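Side-chain contact in BspA (BspA_V) (Streptococcus agalactiae serotype III, PDB 5DZ8), which is a cell wall-anchored adhesin of the antigen I/II family, represented here by its variable domain, and probably takes part in bacterial attachment: residues V100-K103 and D104-I108. Sequence-based numbering, arbitrary orientation.
Sequences VLTK and DGRPI
L101 and P107 face each other as an antiparallel non-hydrogen-bonded pair, CA to CA 4.0 Å, near the end of the beta hairpin made by strands 94-101 and 107-113 of the variable domain. The connection is a 3:5 hairpin, a type I turn from T102 to G105 with a G1 beta bulge. G105 is both the fourth turn residue and the bulge glycine; its positive phi (92°) favours glycine. Backbone bonds tie the two arms: I108 N to V100 O (2.8 Å) and T102 N to R106 O. The turn itself is closed by G105 N to T102 O at 3.2 Å.

T102 organises the loop through its side chain. A chi1 of 58° tucks OG1 back against its own backbone, facing the turn. There it accepts R106 N at 3.0 Å and, weakly, D104 N. The R106 chain bends at chi3 and brings NH1 obliquely past T102, 3.3 Å from OG1 at an angle too poor for a hydrogen bond, and 3.8 Å from CG2. D104 OD2 lies at the edge of the guanidinium, in its plane, as a long salt bridge.

Apolar groups pack on both faces of the hairpin. On the face of L101 and P107, the leucine CG rests against the proline CA and CD2 reaches G105 O. Strand 94-101 is the middle of a three-stranded antiparallel sheet. Strand 144-167 lies along its other edge, where L101 bonds to K148 through the backbone. Strand 119-135 meets I108 through K125 and L127. V100 and I108 touch through their branch ends, CG1 of the valine to CD1 of the isoleucine, 4.0 Å.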
loop_
_atom_site.group_PDB
_atom_site.type_symbol
_atom_site.label_atom_id
_atom_site.label_comp_id
_atom_site.label_asym_id
_atom_site.label_seq_id
_atom_site.Cartn_x
_atom_site.Cartn_y
_atom_site.Cartn_z
ATOM N N VAL A 100 -7.161 0.271 11.766
ATOM C CA VAL A 100 -7.154 -0.354 13.066
ATOM C C VAL A 100 -7.574 -1.784 12.855
ATOM O O VAL A 100 -8.487 -2.086 12.083
ATOM C CB VAL A 100 -8.153 0.342 14.036
ATOM C CG1 VAL A 100 -8.150 -0.303 15.376
ATOM C CG2 VAL A 100 -7.834 1.814 14.134
ATOM N N LEU A 101 -6.879 -2.676 13.533
ATOM C CA LEU A 101 -7.189 -4.090 13.451
ATOM C C LEU A 101 -7.186 -4.684 14.822
ATOM O O LEU A 101 -6.579 -4.144 15.735
ATOM C CB LEU A 101 -6.162 -4.843 12.583
ATOM C CG LEU A 101 -5.721 -4.256 11.254
ATOM C CD1 LEU A 101 -4.611 -3.255 11.472
ATOM C CD2 LEU A 101 -5.192 -5.333 10.331
ATOM N N THR A 102 -7.792 -5.855 14.938
ATOM C CA THR A 102 -7.796 -6.582 16.186
ATOM C C THR A 102 -6.397 -7.127 16.457
ATOM O O THR A 102 -5.544 -7.132 15.574
ATOM C CB THR A 102 -8.740 -7.779 16.116
ATOM O OG1 THR A 102 -8.308 -8.611 15.033
ATOM C CG2 THR A 102 -10.171 -7.324 15.909
ATOM N N LYS A 103 -6.161 -7.560 17.682
ATOM C CA LYS A 103 -4.958 -8.377 17.949
ATOM C C LYS A 103 -4.684 -9.487 16.963
ATOM O O LYS A 103 -3.537 -9.856 16.779
ATOM C CB LYS A 103 -5.100 -9.176 19.194
ATOM C CG LYS A 103 -5.033 -8.439 20.459
ATOM C CD LYS A 103 -5.480 -9.441 21.516
ATOM C CE LYS A 103 -6.977 -9.662 21.451
ATOM N NZ LYS A 103 -7.374 -10.870 22.191
ATOM N N ASP A 104 -5.741 -10.062 16.411
ATOM C CA ASP A 104 -5.644 -11.268 15.591
ATOM C C ASP A 104 -5.461 -10.976 14.096
ATOM O O ASP A 104 -5.507 -11.901 13.287
ATOM C CB ASP A 104 -6.895 -12.133 15.822
ATOM C CG ASP A 104 -7.296 -12.189 17.297
ATOM O OD1 ASP A 104 -6.455 -12.628 18.128
ATOM O OD2 ASP A 104 -8.428 -11.718 17.623
ATOM N N GLY A 105 -5.269 -9.707 13.743
ATOM C CA GLY A 105 -5.029 -9.240 12.381
ATOM C C GLY A 105 -6.286 -8.837 11.592
ATOM O O GLY A 105 -6.204 -8.441 10.418
ATOM N N ARG A 106 -7.457 -8.916 12.206
ATOM C CA ARG A 106 -8.684 -8.571 11.486
ATOM C C ARG A 106 -8.965 -7.063 11.457
ATOM O O ARG A 106 -9.084 -6.445 12.528
ATOM C CB ARG A 106 -9.810 -9.301 12.130
ATOM C CG ARG A 106 -11.159 -9.229 11.452
ATOM C CD ARG A 106 -12.116 -10.084 12.286
ATOM N NE ARG A 106 -11.551 -11.422 12.601
ATOM C CZ ARG A 106 -10.874 -11.789 13.715
ATOM N NH1 ARG A 106 -10.612 -10.938 14.747
ATOM N NH2 ARG A 106 -10.428 -13.054 13.793
ATOM N N PRO A 107 -9.089 -6.467 10.241
ATOM C CA PRO A 107 -9.324 -5.038 10.183
ATOM C C PRO A 107 -10.718 -4.643 10.633
ATOM O O PRO A 107 -11.678 -5.344 10.394
ATOM C CB PRO A 107 -9.073 -4.671 8.705
ATOM C CG PRO A 107 -9.143 -5.946 7.940
ATOM C CD PRO A 107 -9.223 -7.094 8.912
ATOM N N ILE A 108 -10.811 -3.539 11.354
ATOM C CA ILE A 108 -12.113 -3.032 11.780
ATOM C C ILE A 108 -12.319 -1.573 11.380
ATOM O O ILE A 108 -13.399 -1.039 11.471
ATOM C CB ILE A 108 -12.371 -3.328 13.275
ATOM C CG1 ILE A 108 -11.338 -2.634 14.179
ATOM C CG2 ILE A 108 -12.352 -4.851 13.532
ATOM C CD1 ILE A 108 -11.953 -1.556 15.030
#